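PDB 7C7U: biofilm-associated surface protein from Staphylococcus aureus, which is a calcium-binding, cell wall-anchored surface protein that probably takes part in biofilm formation as a switch modulating functional amyloid. Local coordinates for residues T218-L230 against R326-I338. Sequence-based numbering, arbitrary orientation.
Sequences TYNENVGEFGGIL and RVVLKLNKSVNNI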
loop_
_atom_site.group_PDB
_atom_site.type_symbol
_atom_site.label_atom_id
_atom_site.label_comp_id
_atom_site.label_asym_id
_atom_site.label_seq_id
_atom_site.Cartn_x
_atom_site.Cartn_y
_atom_site.Cartn_z
ATOM N N THR A 218 11.753 -4.189 1.269
ATOM C CA THR A 218 10.321 -4.422 1.388
ATOM C C THR A 218 9.940 -4.541 2.854
ATOM O O THR A 218 10.786 -4.714 3.728
ATOM C CB THR A 218 9.882 -5.696 0.647
ATOM O OG1 THR A 218 10.669 -6.807 1.081
ATOM C CG2 THR A 218 10.016 -5.540 -0.862
ATOM N N TYR A 219 8.636 -4.493 3.118
ATOM C CA TYR A 219 8.100 -4.714 4.452
ATOM C C TYR A 219 7.458 -6.095 4.518
ATOM O O TYR A 219 6.753 -6.502 3.591
ATOM C CB TYR A 219 7.073 -3.629 4.812
ATOM C CG TYR A 219 6.264 -3.948 6.037
ATOM C CD1 TYR A 219 6.850 -3.943 7.305
ATOM C CD2 TYR A 219 4.916 -4.256 5.936
ATOM C CE1 TYR A 219 6.109 -4.238 8.425
ATOM C CE2 TYR A 219 4.163 -4.556 7.059
ATOM C CZ TYR A 219 4.769 -4.549 8.293
ATOM O OH TYR A 219 4.032 -4.836 9.410
ATOM N N ASN A 220 7.720 -6.824 5.599
ATOM C CA ASN A 220 7.113 -8.140 5.809
ATOM C C ASN A 220 6.543 -8.206 7.222
ATOM O O ASN A 220 7.292 -8.202 8.206
ATOM C CB ASN A 220 8.121 -9.273 5.554
ATOM C CG ASN A 220 7.464 -10.652 5.564
ATOM O OD1 ASN A 220 6.769 -11.005 6.515
ATOM N ND2 ASN A 220 7.678 -11.433 4.505
ATOM N N GLU A 221 5.215 -8.309 7.313
ATOM C CA GLU A 221 4.538 -8.308 8.605
ATOM C C GLU A 221 4.834 -9.555 9.430
ATOM O O GLU A 221 4.644 -9.532 10.651
ATOM C CB GLU A 221 3.030 -8.186 8.401
ATOM C CG GLU A 221 2.421 -9.353 7.630
ATOM C CD GLU A 221 2.367 -9.121 6.122
ATOM O OE1 GLU A 221 3.273 -8.445 5.561
ATOM O OE2 GLU A 221 1.406 -9.615 5.491
ATOM N N ASN A 222 5.300 -10.632 8.801
ATOM C CA ASN A 222 5.550 -11.883 9.507
ATOM C C ASN A 222 6.877 -11.907 10.256
ATOM O O ASN A 222 7.124 -12.860 10.997
ATOM C CB ASN A 222 5.509 -13.059 8.522
ATOM C CG ASN A 222 4.232 -13.080 7.697
ATOM O OD1 ASN A 222 3.129 -13.214 8.234
ATOM N ND2 ASN A 222 4.373 -12.910 6.387
ATOM N N VAL A 223 7.745 -10.912 10.071
ATOM C CA VAL A 223 9.035 -10.902 10.751
ATOM C C VAL A 223 8.836 -10.498 12.206
ATOM O O VAL A 223 8.260 -9.445 12.498
ATOM C CB VAL A 223 10.015 -9.948 10.043
ATOM C CG1 VAL A 223 11.353 -9.938 10.756
ATOM C CG2 VAL A 223 10.163 -10.316 8.568
ATOM N N GLY A 224 9.329 -11.325 13.125
ATOM C CA GLY A 224 9.271 -11.000 14.539
ATOM C C GLY A 224 7.850 -10.751 15.017
ATOM O O GLY A 224 6.870 -11.266 14.466
ATOM N N GLU A 225 7.728 -9.919 16.046
ATOM C CA GLU A 225 6.409 -9.615 16.586
ATOM C C GLU A 225 5.845 -8.292 16.087
ATOM O O GLU A 225 4.644 -8.048 16.251
ATOM C CB GLU A 225 6.450 -9.606 18.119
ATOM C CG GLU A 225 6.737 -10.970 18.744
ATOM C CD GLU A 225 5.651 -11.999 18.453
ATOM O OE1 GLU A 225 4.451 -11.668 18.589
ATOM O OE2 GLU A 225 5.999 -13.146 18.090
ATOM N N PHE A 226 6.668 -7.449 15.462
ATOM C CA PHE A 226 6.215 -6.161 14.952
ATOM C C PHE A 226 6.433 -6.018 13.452
ATOM O O PHE A 226 6.294 -4.907 12.920
ATOM C CB PHE A 226 6.919 -5.025 15.704
ATOM C CG PHE A 226 6.668 -5.043 17.184
ATOM C CD1 PHE A 226 5.481 -4.535 17.705
ATOM C CD2 PHE A 226 7.595 -5.603 18.055
ATOM C CE1 PHE A 226 5.234 -4.560 19.068
ATOM C CE2 PHE A 226 7.352 -5.641 19.424
ATOM C CZ PHE A 226 6.163 -5.116 19.931
ATOM N N GLY A 227 6.755 -7.110 12.754
ATOM C CA GLY A 227 7.076 -7.037 11.345
ATOM C C GLY A 227 8.548 -6.717 11.143
ATOM O O GLY A 227 9.326 -6.535 12.086
ATOM N N GLY A 228 8.940 -6.658 9.876
ATOM C CA GLY A 228 10.337 -6.371 9.591
ATOM C C GLY A 228 10.536 -5.800 8.207
ATOM O O GLY A 228 9.619 -5.728 7.388
ATOM N N ILE A 229 11.765 -5.344 7.972
ATOM C CA ILE A 229 12.174 -4.824 6.681
ATOM C C ILE A 229 13.181 -5.814 6.118
ATOM O O ILE A 229 14.124 -6.200 6.816
ATOM C CB ILE A 229 12.767 -3.403 6.803
ATOM C CG1 ILE A 229 11.738 -2.429 7.419
ATOM C CG2 ILE A 229 13.224 -2.890 5.435
ATOM C CD1 ILE A 229 10.539 -2.238 6.538
ATOM N N LEU A 230 12.946 -6.268 4.891
ATOM C CA LEU A 230 13.855 -7.177 4.201
ATOM C C LEU A 230 14.627 -6.397 3.151
ATOM O O LEU A 230 14.023 -5.747 2.296
ATOM C CB LEU A 230 13.102 -8.328 3.537
ATOM C CG LEU A 230 12.124 -9.146 4.384
ATOM C CD1 LEU A 230 11.520 -10.235 3.538
ATOM C CD2 LEU A 230 12.832 -9.739 5.593
ATOM N N ARG A 326 20.407 -11.554 1.876
ATOM C CA ARG A 326 19.273 -10.936 2.570
ATOM C C ARG A 326 19.704 -10.373 3.912
ATOM O O ARG A 326 20.275 -11.090 4.746
ATOM C CB ARG A 326 18.134 -11.926 2.780
ATOM C CG ARG A 326 17.028 -11.379 3.712
ATOM C CD ARG A 326 15.785 -12.275 3.657
ATOM N NE ARG A 326 15.002 -12.008 2.450
ATOM C CZ ARG A 326 13.911 -12.671 2.087
ATOM N NH1 ARG A 326 13.462 -13.675 2.840
ATOM N NH2 ARG A 326 13.274 -12.331 0.971
ATOM N N VAL A 327 19.396 -9.105 4.144
ATOM C CA VAL A 327 19.533 -8.499 5.460
ATOM C C VAL A 327 18.131 -8.285 6.016
ATOM O O VAL A 327 17.258 -7.772 5.311
ATOM C CB VAL A 327 20.319 -7.182 5.402
ATOM C CG1 VAL A 327 20.369 -6.522 6.791
ATOM C CG2 VAL A 327 21.746 -7.451 4.899
ATOM N N VAL A 328 17.922 -8.670 7.271
ATOM C CA VAL A 328 16.610 -8.567 7.923
ATOM C C VAL A 328 16.692 -7.560 9.059
ATOM O O VAL A 328 17.529 -7.698 9.960
ATOM C CB VAL A 328 16.132 -9.930 8.443
ATOM C CG1 VAL A 328 14.722 -9.780 9.132
ATOM C CG2 VAL A 328 16.071 -10.943 7.306
ATOM N N LEU A 329 15.809 -6.562 9.036
ATOM C CA LEU A 329 15.696 -5.591 10.118
ATOM C C LEU A 329 14.408 -5.918 10.865
ATOM O O LEU A 329 13.320 -5.769 10.305
ATOM C CB LEU A 329 15.652 -4.163 9.588
ATOM C CG LEU A 329 16.546 -3.747 8.430
ATOM C CD1 LEU A 329 16.181 -2.312 8.098
ATOM C CD2 LEU A 329 18.029 -3.900 8.796
ATOM N N LYS A 330 14.538 -6.368 12.110
ATOM C CA LYS A 330 13.385 -6.673 12.944
ATOM C C LYS A 330 12.912 -5.393 13.627
ATOM O O LYS A 330 13.671 -4.765 14.375
ATOM C CB LYS A 330 13.753 -7.743 13.973
ATOM C CG LYS A 330 13.842 -9.138 13.394
ATOM C CD LYS A 330 13.823 -10.218 14.480
ATOM C CE LYS A 330 13.742 -11.610 13.860
ATOM N NZ LYS A 330 13.820 -12.723 14.850
ATOM N N LEU A 331 11.672 -4.995 13.363
ATOM C CA LEU A 331 11.136 -3.786 13.984
ATOM C C LEU A 331 10.865 -4.012 15.468
ATOM O O LEU A 331 10.580 -5.129 15.910
ATOM C CB LEU A 331 9.849 -3.343 13.290
ATOM C CG LEU A 331 10.040 -2.941 11.835
ATOM C CD1 LEU A 331 8.712 -2.635 11.180
ATOM C CD2 LEU A 331 11.014 -1.759 11.716
ATOM N N ASN A 332 10.948 -2.928 16.238
ATOM C CA ASN A 332 10.649 -2.975 17.663
ATOM C C ASN A 332 9.279 -2.385 17.994
ATOM O O ASN A 332 8.921 -2.322 19.171
ATOM C CB ASN A 332 11.749 -2.259 18.472
ATOM C CG ASN A 332 11.914 -0.793 18.105
ATOM O OD1 ASN A 332 11.012 -0.165 17.561
ATOM N ND2 ASN A 332 13.091 -0.239 18.401
ATOM N N LYS A 333 8.510 -1.986 16.982
ATOM C CA LYS A 333 7.168 -1.433 17.114
ATOM C C LYS A 333 6.571 -1.401 15.716
ATOM O O LYS A 333 7.264 -1.649 14.725
ATOM C CB LYS A 333 7.176 -0.039 17.740
ATOM C CG LYS A 333 7.800 1.051 16.852
ATOM C CD LYS A 333 8.032 2.343 17.636
ATOM C CE LYS A 333 9.048 2.142 18.763
ATOM N NZ LYS A 333 10.383 2.762 18.430
ATOM N N SER A 334 5.276 -1.089 15.645
ATOM C CA SER A 334 4.565 -1.119 14.372
ATOM C C SER A 334 5.232 -0.236 13.324
ATOM O O SER A 334 5.677 0.878 13.612
ATOM C CB SER A 334 3.116 -0.666 14.557
ATOM O OG SER A 334 2.464 -0.574 13.295
ATOM N N VAL A 335 5.259 -0.731 12.083
ATOM C CA VAL A 335 5.826 0.025 10.968
ATOM C C VAL A 335 5.074 1.333 10.754
ATOM O O VAL A 335 5.625 2.285 10.189
ATOM C CB VAL A 335 5.840 -0.836 9.684
ATOM C CG1 VAL A 335 4.463 -0.954 9.072
ATOM C CG2 VAL A 335 6.879 -0.282 8.658
ATOM N N ASN A 336 3.825 1.410 11.214
ATOM C CA ASN A 336 3.031 2.625 11.086
ATOM C C ASN A 336 3.518 3.744 11.998
ATOM O O ASN A 336 3.034 4.874 11.872
ATOM C CB ASN A 336 1.551 2.307 11.375
ATOM C CG ASN A 336 0.905 1.501 10.266
ATOM O OD1 ASN A 336 1.193 1.724 9.092
ATOM N ND2 ASN A 336 0.033 0.556 10.628
ATOM N N ASN A 337 4.449 3.461 12.911
ATOM C CA ASN A 337 4.991 4.465 13.820
ATOM C C ASN A 337 6.137 5.276 13.227
ATOM O O ASN A 337 6.625 6.196 13.889
ATOM C CB ASN A 337 5.499 3.800 15.106
ATOM C CG ASN A 337 4.386 3.212 15.939
ATOM O OD1 ASN A 337 4.429 2.045 16.324
ATOM N ND2 ASN A 337 3.369 4.017 16.206
ATOM N N ILE A 338 6.590 4.970 12.013
ATOM C CA ILE A 338 7.783 5.647 11.502
ATOM C C ILE A 338 7.426 6.998 10.899
ATOM O O ILE A 338 8.017 8.025 11.249
ATOM C CB ILE A 338 8.516 4.761 10.475
ATOM C CG1 ILE A 338 8.922 3.422 11.093
ATOM C CG2 ILE A 338 9.726 5.518 9.927
ATOM C CD1 ILE A 338 9.371 2.363 10.053
HETATM O O HOH W 1 4.528 -3.637 11.537
HETATM O O HOH W 2 9.376 -7.387 14.736
#
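Ile229 and Leu329 form an antiparallel hydrogen-bonded pair, Leu329 N to Ile229 O and Ile229 N to Leu329 O both 2.8 Å, and Leu331 N, at the end of its strand, adds a bond to Gly227 O (3.1 Å) of the loop just before strand 228-237. On one face Ile229 CB rests on Leu329 CD1. On the other, Leu230 and Val328 lie side by side, and Leu230 CD1 sits squarely over the Arg326 guanidinium, 3.7 Å from CZ; Arg326 NE forms a salt bridge with Asp232. Val223 CG1 touches both Val328 CG1 and Lys330 CG. Strands 210-220 and 228-237 make a beta hairpin, and strand 323-331 joins it as the third strand of a five-stranded antiparallel sheet. Within the loop of the hairpin, the Phe226 ring lays one face against the Asn332 backbone, with CD2 3.6 Å from Asn332 C. Tyr219, its CG anti to the backbone N (chi1 168°), turns its ring to Val335, whose CG1 makes a CH-pi contact over one face, 3.9 Å from the ring centroid. One water links Tyr219 OH, Phe226 O and Val335 N; a second accepts from Phe226 N and lies 2.8 Å from Leu331 O, bridging the loop to the strand end.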